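Local coordinates for protein alkylpurine DNA glycosylase AlkC (Pseudomonas fluorescens, PDB 5VHV) that probably excises alkylated purine bases from DNA as a base excision repair glycosylase that works without flipping the damaged nucleotide out of the helix, at residues T111-L125 with R148-F162. Residues are numbered along the deposited sequence; the frame is centred on the assembly and turned at random.
With 9B4 ((2R,5R,13R,16R)-9-(hydroxymethyl)-9-{[(2R)-2-hydroxypropoxy]methyl}-5,13-dimethyl-4,7,11,14-tetraoxaheptadecane-2,16-diol), chain L; nucleotides of chain D.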
loop_
_atom_site.group_PDB
_atom_site.type_symbol
_atom_site.label_atom_id
_atom_site.label_comp_id
_atom_site.label_asym_id
_atom_site.label_seq_id
_atom_site.Cartn_x
_atom_site.Cartn_y
_atom_site.Cartn_z
ATOM N N THR A 111 3.496 17.640 -5.521
ATOM C CA THR A 111 3.653 16.299 -4.972
ATOM C C THR A 111 4.688 16.260 -3.843
ATOM O O THR A 111 4.592 15.393 -2.961
ATOM C CB THR A 111 4.003 15.295 -6.087
ATOM O OG1 THR A 111 3.633 13.972 -5.673
ATOM C CG2 THR A 111 5.480 15.313 -6.445
ATOM N N THR A 112 5.644 17.198 -3.815
ATOM C CA THR A 112 6.589 17.236 -2.700
ATOM C C THR A 112 5.947 17.700 -1.391
ATOM O O THR A 112 6.446 17.372 -0.307
ATOM C CB THR A 112 7.780 18.143 -3.042
ATOM O OG1 THR A 112 7.351 19.509 -3.152
ATOM C CG2 THR A 112 8.426 17.728 -4.362
ATOM N N PHE A 113 4.852 18.435 -1.455
ATOM C CA PHE A 113 4.164 18.916 -0.261
ATOM C C PHE A 113 3.184 17.899 0.288
ATOM O O PHE A 113 2.828 17.954 1.466
ATOM C CB PHE A 113 3.418 20.219 -0.601
ATOM C CG PHE A 113 4.337 21.337 -0.979
ATOM C CD1 PHE A 113 4.878 22.149 0.001
ATOM C CD2 PHE A 113 4.714 21.540 -2.306
ATOM C CE1 PHE A 113 5.745 23.169 -0.322
ATOM C CE2 PHE A 113 5.582 22.565 -2.636
ATOM C CZ PHE A 113 6.107 23.376 -1.648
ATOM N N GLY A 114 2.735 16.977 -0.539
ATOM C CA GLY A 114 2.039 15.823 -0.031
ATOM C C GLY A 114 2.246 14.665 -0.974
ATOM O O GLY A 114 3.240 13.925 -0.906
ATOM N N SER A 115 1.296 14.528 -1.884
ATOM C CA SER A 115 1.389 13.522 -2.926
ATOM C C SER A 115 0.344 13.763 -4.004
ATOM O O SER A 115 -0.834 13.941 -3.693
ATOM C CB SER A 115 1.191 12.129 -2.347
ATOM O OG SER A 115 1.109 11.195 -3.408
ATOM N N ALA A 116 0.758 13.703 -5.268
ATOM C CA ALA A 116 -0.139 13.792 -6.407
ATOM C C ALA A 116 -0.634 12.428 -6.870
ATOM O O ALA A 116 -1.173 12.318 -7.976
ATOM C CB ALA A 116 0.556 14.539 -7.560
ATOM N N GLU A 117 -0.522 11.397 -6.021
ATOM C CA GLU A 117 -0.823 10.034 -6.444
ATOM C C GLU A 117 -2.282 9.843 -6.831
ATOM O O GLU A 117 -2.571 9.020 -7.696
ATOM C CB GLU A 117 -0.466 9.031 -5.341
ATOM C CG GLU A 117 -1.349 9.090 -4.098
ATOM C CD GLU A 117 -0.680 8.378 -2.927
ATOM O OE1 GLU A 117 -1.192 7.326 -2.521
ATOM O OE2 GLU A 117 0.343 8.882 -2.404
ATOM N N PHE A 118 -3.212 10.557 -6.187
ATOM C CA PHE A 118 -4.621 10.450 -6.573
ATOM C C PHE A 118 -4.923 11.279 -7.816
ATOM O O PHE A 118 -5.629 10.820 -8.727
ATOM C CB PHE A 118 -5.509 10.882 -5.405
ATOM C CG PHE A 118 -5.231 10.111 -4.155
ATOM C CD1 PHE A 118 -5.427 8.737 -4.142
ATOM C CD2 PHE A 118 -4.753 10.733 -3.021
ATOM C CE1 PHE A 118 -5.145 8.006 -3.019
ATOM C CE2 PHE A 118 -4.472 10.008 -1.888
ATOM C CZ PHE A 118 -4.662 8.642 -1.889
ATOM N N ALA A 119 -4.399 12.500 -7.862
ATOM C CA ALA A 119 -4.721 13.410 -8.961
ATOM C C ALA A 119 -4.209 12.873 -10.300
ATOM O O ALA A 119 -4.888 12.990 -11.321
ATOM C CB ALA A 119 -4.129 14.790 -8.653
ATOM N N ILE A 120 -3.011 12.282 -10.319
ATOM C CA ILE A 120 -2.443 11.874 -11.596
ATOM C C ILE A 120 -3.280 10.773 -12.229
ATOM O O ILE A 120 -3.303 10.636 -13.459
ATOM C CB ILE A 120 -0.977 11.435 -11.422
ATOM C CG1 ILE A 120 -0.275 11.296 -12.776
ATOM C CG2 ILE A 120 -0.866 10.114 -10.643
ATOM C CD1 ILE A 120 -0.044 12.617 -13.490
ATOM N N ARG A 121 -4.030 10.017 -11.421
ATOM C CA ARG A 121 -4.817 8.909 -11.957
ATOM C C ARG A 121 -5.999 9.392 -12.788
ATOM O O ARG A 121 -6.415 8.697 -13.718
ATOM C CB ARG A 121 -5.267 7.995 -10.810
ATOM C CG ARG A 121 -4.054 7.344 -10.128
ATOM C CD ARG A 121 -4.435 6.547 -8.887
ATOM N NE ARG A 121 -5.004 5.214 -9.095
ATOM C CZ ARG A 121 -4.284 4.133 -9.407
ATOM N NH1 ARG A 121 -2.978 4.249 -9.626
ATOM N NH2 ARG A 121 -4.862 2.924 -9.483
ATOM N N HIS A 122 -6.533 10.590 -12.506
ATOM C CA HIS A 122 -7.570 11.136 -13.375
ATOM C C HIS A 122 -7.012 11.420 -14.757
ATOM O O HIS A 122 -7.704 11.224 -15.770
ATOM C CB HIS A 122 -8.169 12.404 -12.765
ATOM C CG HIS A 122 -8.874 12.148 -11.470
ATOM N ND1 HIS A 122 -10.158 11.637 -11.413
ATOM C CD2 HIS A 122 -8.451 12.249 -10.192
ATOM C CE1 HIS A 122 -10.504 11.472 -10.148
ATOM N NE2 HIS A 122 -9.485 11.838 -9.385
ATOM N N PHE A 123 -5.756 11.870 -14.823
ATOM C CA PHE A 123 -5.127 12.124 -16.114
ATOM C C PHE A 123 -4.770 10.812 -16.804
ATOM O O PHE A 123 -4.935 10.687 -18.019
ATOM C CB PHE A 123 -3.888 13.008 -15.940
ATOM C CG PHE A 123 -4.195 14.446 -15.567
ATOM C CD1 PHE A 123 -4.422 15.414 -16.545
ATOM C CD2 PHE A 123 -4.244 14.821 -14.246
ATOM C CE1 PHE A 123 -4.682 16.738 -16.195
ATOM C CE2 PHE A 123 -4.507 16.149 -13.874
ATOM C CZ PHE A 123 -4.736 17.101 -14.853
ATOM N N LEU A 124 -4.309 9.804 -16.047
ATOM C CA LEU A 124 -4.041 8.508 -16.663
ATOM C C LEU A 124 -5.316 7.886 -17.211
ATOM O O LEU A 124 -5.272 7.148 -18.204
ATOM C CB LEU A 124 -3.365 7.576 -15.659
ATOM C CG LEU A 124 -1.890 7.896 -15.372
ATOM C CD1 LEU A 124 -1.444 7.185 -14.115
ATOM C CD2 LEU A 124 -0.974 7.496 -16.538
ATOM N N LEU A 125 -6.464 8.195 -16.600
ATOM C CA LEU A 125 -7.727 7.619 -17.058
ATOM C C LEU A 125 -8.191 8.277 -18.348
ATOM O O LEU A 125 -8.594 7.590 -19.300
ATOM C CB LEU A 125 -8.790 7.760 -15.966
ATOM C CG LEU A 125 -10.142 7.117 -16.289
ATOM C CD1 LEU A 125 -10.011 5.587 -16.454
ATOM C CD2 LEU A 125 -11.151 7.486 -15.195
ATOM N N ARG A 148 9.009 8.727 -6.978
ATOM C CA ARG A 148 8.035 7.904 -6.270
ATOM C C ARG A 148 6.640 8.069 -6.857
ATOM O O ARG A 148 5.889 7.091 -6.994
ATOM C CB ARG A 148 8.076 8.250 -4.776
ATOM C CG ARG A 148 7.237 7.331 -3.883
ATOM C CD ARG A 148 5.783 7.797 -3.740
ATOM N NE ARG A 148 5.121 7.038 -2.677
ATOM C CZ ARG A 148 3.870 7.221 -2.270
ATOM N NH1 ARG A 148 3.106 8.163 -2.832
ATOM N NH2 ARG A 148 3.392 6.462 -1.276
ATOM N N LEU A 149 6.272 9.299 -7.221
ATOM C CA LEU A 149 4.999 9.536 -7.892
ATOM C C LEU A 149 4.877 8.709 -9.176
ATOM O O LEU A 149 3.800 8.181 -9.489
ATOM C CB LEU A 149 4.862 11.027 -8.199
ATOM C CG LEU A 149 3.660 11.512 -9.002
ATOM C CD1 LEU A 149 2.361 11.141 -8.256
ATOM C CD2 LEU A 149 3.721 13.026 -9.222
ATOM N N ALA A 150 5.956 8.635 -9.957
ATOM C CA ALA A 150 5.923 7.901 -11.224
ATOM C C ALA A 150 5.525 6.439 -11.016
ATOM O O ALA A 150 4.732 5.883 -11.789
ATOM C CB ALA A 150 7.294 8.001 -11.906
ATOM N N SER A 151 6.030 5.819 -9.941
ATOM C CA SER A 151 5.731 4.431 -9.607
ATOM C C SER A 151 4.394 4.276 -8.886
ATOM O O SER A 151 3.634 3.343 -9.174
ATOM C CB SER A 151 6.841 3.868 -8.718
ATOM O OG SER A 151 6.493 2.557 -8.280
ATOM N N GLU A 152 4.104 5.152 -7.929
ATOM C CA GLU A 152 2.922 4.985 -7.091
ATOM C C GLU A 152 1.653 5.414 -7.821
ATOM O O GLU A 152 0.621 4.735 -7.737
ATOM C CB GLU A 152 3.095 5.784 -5.799
ATOM C CG GLU A 152 2.058 5.473 -4.722
ATOM C CD GLU A 152 2.301 4.149 -4.027
ATOM O OE1 GLU A 152 3.335 3.498 -4.329
ATOM O OE2 GLU A 152 1.458 3.753 -3.193
ATOM N N GLY A 153 1.715 6.519 -8.562
ATOM C CA GLY A 153 0.538 7.006 -9.260
ATOM C C GLY A 153 0.071 6.093 -10.364
ATOM O O GLY A 153 -1.108 6.136 -10.728
ATOM N N SER A 154 0.974 5.287 -10.918
ATOM C CA SER A 154 0.652 4.402 -12.022
ATOM C C SER A 154 0.271 3.008 -11.547
ATOM O O SER A 154 0.048 2.128 -12.377
ATOM C CB SER A 154 1.836 4.341 -12.992
ATOM O OG SER A 154 3.010 3.785 -12.392
ATOM N N ARG A 155 0.200 2.792 -10.236
ATOM C CA ARG A 155 -0.088 1.462 -9.704
ATOM C C ARG A 155 -1.404 0.920 -10.256
ATOM O O ARG A 155 -2.402 1.659 -10.334
ATOM C CB ARG A 155 -0.196 1.507 -8.181
ATOM C CG ARG A 155 1.130 1.441 -7.487
ATOM C CD ARG A 155 0.943 1.559 -5.981
ATOM N NE ARG A 155 0.203 0.428 -5.429
ATOM C CZ ARG A 155 0.090 0.161 -4.129
ATOM N NH1 ARG A 155 0.625 0.973 -3.225
ATOM N NH2 ARG A 155 -0.558 -0.936 -3.727
ATOM N N PRO A 156 -1.473 -0.374 -10.570
ATOM C CA PRO A 156 -2.776 -0.941 -10.938
ATOM C C PRO A 156 -3.836 -0.745 -9.859
ATOM O O PRO A 156 -4.996 -0.424 -10.170
ATOM C CB PRO A 156 -2.460 -2.431 -11.152
ATOM C CG PRO A 156 -1.000 -2.523 -11.345
ATOM C CD PRO A 156 -0.372 -1.348 -10.682
ATOM N N ARG A 157 -3.473 -0.980 -8.595
ATOM C CA ARG A 157 -4.426 -1.101 -7.492
ATOM C C ARG A 157 -4.008 -0.224 -6.307
ATOM O O ARG A 157 -3.813 -0.702 -5.184
ATOM C CB ARG A 157 -4.538 -2.537 -7.030
ATOM C CG ARG A 157 -5.098 -3.453 -8.094
ATOM C CD ARG A 157 -5.096 -4.848 -7.558
ATOM N NE ARG A 157 -5.566 -5.822 -8.527
ATOM C CZ ARG A 157 -6.296 -6.878 -8.219
ATOM N NH1 ARG A 157 -6.667 -7.101 -6.971
ATOM N NH2 ARG A 157 -6.671 -7.715 -9.162
ATOM N N LEU A 158 -3.917 1.071 -6.551
ATOM C CA LEU A 158 -3.583 2.005 -5.475
ATOM C C LEU A 158 -4.722 2.083 -4.454
ATOM O O LEU A 158 -5.871 2.338 -4.834
ATOM C CB LEU A 158 -3.332 3.393 -6.064
ATOM C CG LEU A 158 -2.909 4.448 -5.034
ATOM C CD1 LEU A 158 -1.485 4.199 -4.506
ATOM C CD2 LEU A 158 -2.999 5.849 -5.619
ATOM N N PRO A 159 -4.454 1.921 -3.158
ATOM C CA PRO A 159 -5.527 2.124 -2.179
ATOM C C PRO A 159 -6.076 3.546 -2.242
ATOM O O PRO A 159 -5.345 4.508 -2.479
ATOM C CB PRO A 159 -4.848 1.829 -0.836
ATOM C CG PRO A 159 -3.794 0.809 -1.202
ATOM C CD PRO A 159 -3.245 1.366 -2.522
ATOM N N TRP A 160 -7.392 3.654 -2.069
ATOM C CA TRP A 160 -8.148 4.912 -2.024
ATOM C C TRP A 160 -8.300 5.561 -3.396
ATOM O O TRP A 160 -8.705 6.729 -3.479
ATOM C CB TRP A 160 -7.534 5.917 -1.045
ATOM C CG TRP A 160 -7.626 5.535 0.393
ATOM C CD1 TRP A 160 -7.830 4.278 0.912
ATOM C CD2 TRP A 160 -7.534 6.426 1.516
ATOM N NE1 TRP A 160 -7.841 4.337 2.295
ATOM C CE2 TRP A 160 -7.667 5.640 2.688
ATOM C CE3 TRP A 160 -7.328 7.809 1.647
ATOM C CZ2 TRP A 160 -7.622 6.192 3.960
ATOM C CZ3 TRP A 160 -7.279 8.358 2.920
ATOM C CH2 TRP A 160 -7.427 7.549 4.060
ATOM N N SER A 161 -8.021 4.831 -4.478
ATOM C CA SER A 161 -8.308 5.296 -5.833
ATOM C C SER A 161 -8.888 4.147 -6.636
ATOM O O SER A 161 -8.798 2.983 -6.245
ATOM C CB SER A 161 -7.068 5.854 -6.534
ATOM O OG SER A 161 -7.366 6.319 -7.850
ATOM N N PHE A 162 -9.547 4.497 -7.738
ATOM C CA PHE A 162 -9.977 3.494 -8.694
ATOM C C PHE A 162 -8.775 2.752 -9.259
ATOM O O PHE A 162 -7.667 3.289 -9.379
ATOM C CB PHE A 162 -10.795 4.141 -9.835
ATOM C CG PHE A 162 -10.171 5.399 -10.401
ATOM C CD1 PHE A 162 -9.284 5.336 -11.457
ATOM C CD2 PHE A 162 -10.494 6.636 -9.878
ATOM C CE1 PHE A 162 -8.709 6.509 -11.952
ATOM C CE2 PHE A 162 -9.920 7.797 -10.369
ATOM C CZ PHE A 162 -9.044 7.731 -11.403
HETATM C C01 9B4 L . -7.029 3.329 7.318
HETATM C C02 9B4 L . -5.632 3.746 6.857
HETATM C C03 9B4 L . -5.426 5.214 7.177
HETATM C C05 9B4 L . -4.042 7.039 6.892
HETATM C C06 9B4 L . -2.588 7.491 6.975
HETATM C C07 9B4 L . -1.803 6.988 5.770
HETATM C C09 9B4 L . -1.683 7.023 3.438
HETATM C C10 9B4 L . -1.656 8.071 2.322
HETATM C C12 9B4 L . -0.957 10.295 1.845
HETATM C C13 9B4 L . 0.117 11.321 2.222
HETATM C C15 9B4 L . -0.202 12.668 1.577
HETATM C C16 9B4 L . -3.102 8.417 1.994
HETATM C C17 9B4 L . -1.883 6.938 8.223
HETATM C C23 9B4 L . -2.661 9.022 6.938
HETATM C C25 9B4 L . -1.666 10.438 8.449
HETATM C C26 9B4 L . -0.665 11.578 8.553
HETATM C C27 9B4 L . 0.211 11.696 7.301
HETATM C C34 9B4 L . -4.598 2.584 5.060
HETATM C C35 9B4 L . -3.700 3.116 3.955
HETATM C C37 9B4 L . -3.110 1.911 3.219
HETATM O O04 9B4 L . -4.159 5.651 6.739
HETATM O O08 9B4 L . -2.312 7.530 4.590
HETATM O O11 9B4 L . -0.951 9.212 2.741
HETATM O O14 9B4 L . 0.154 11.488 3.612
HETATM O O18 9B4 L . -2.587 7.165 9.419
HETATM O O24 9B4 L . -1.468 9.638 7.303
HETATM O O28 9B4 L . -1.430 12.737 8.710
HETATM O O33 9B4 L . -5.479 3.589 5.479
HETATM O O36 9B4 L . -4.455 3.922 3.089
ATOM P P DG D 9 -13.148 4.908 -2.905
ATOM O OP1 DG D 9 -12.760 6.003 -3.796
ATOM O OP2 DG D 9 -14.520 4.737 -2.368
ATOM O "O5'" DG D 9 -12.764 3.509 -3.551
ATOM C "C5'" DG D 9 -11.458 3.352 -4.077
ATOM C "C4'" DG D 9 -11.271 1.977 -4.644
ATOM O "O4'" DG D 9 -11.246 1.005 -3.563
ATOM C "C3'" DG D 9 -12.365 1.526 -5.610
ATOM O "O3'" DG D 9 -11.758 0.893 -6.727
ATOM C "C2'" DG D 9 -13.226 0.583 -4.765
ATOM C "C1'" DG D 9 -12.212 0.000 -3.780
ATOM N N9 DG D 9 -12.737 -0.363 -2.471
ATOM C C8 DG D 9 -13.534 0.402 -1.648
ATOM N N7 DG D 9 -13.804 -0.172 -0.504
ATOM C C5 DG D 9 -13.110 -1.382 -0.557
ATOM C C6 DG D 9 -13.020 -2.430 0.392
ATOM O O6 DG D 9 -13.559 -2.519 1.514
ATOM N N1 DG D 9 -12.216 -3.470 -0.071
ATOM C C2 DG D 9 -11.591 -3.499 -1.293
ATOM N N2 DG D 9 -10.864 -4.591 -1.551
ATOM N N3 DG D 9 -11.678 -2.527 -2.203
ATOM C C4 DG D 9 -12.436 -1.501 -1.762
HETATM O O HOH W 1 3.403 10.250 -4.789
HETATM O O HOH W 2 0.649 5.691 -1.517
HETATM O O HOH W 3 -2.913 5.385 -1.411
HETATM O O HOH W 4 -7.489 8.975 -7.714
#
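Arg121, reaching from helix 119-126 into the loop that follows helix 144-152, directs its guanidinium mainly at backbone carbonyls. The chain bends at its third torsion (chi3 79°), which swings the flat group in among them. NH1 and NH2 close end-on upon Arg155 O, NH1 at 2.7 Å in the carbonyl plane, while NE and NH2 take Phe162 O side-on, NH2 at 2.8 Å. NH1 also meets Gly153 O from above that carbonyl's plane, and Leu158 CB lies over one guanidinium face, 3.6 Å from CZ. A methionine here would probably take from the carbonyls of Gly153, Arg155 and Phe162 the donors that hold them together, leaving the loop free to shift. Beside it, the edge of Phe162 points at the face of His122, an edge-to-face pair with planes at 71°. Gly153 suits its place because a side chain would collide with Ile120 CG2, 3.7 Å from Gly153 CA. Farther along, Arg148 NH1 makes a salt bridge to Glu117 OE2 at 2.9 Å; the oxygen lies in the guanidinium plane, but the nitrogen stands above the carboxylate plane. Ser115 OG donates to the same oxygen. The chemistry implies a division of labour: buried Arg121 probably fixes the loop's shape, while Arg148 pairs with a DNA phosphate and Arg155 and Trp160 hydrogen-bond to a modified base and a thymine base.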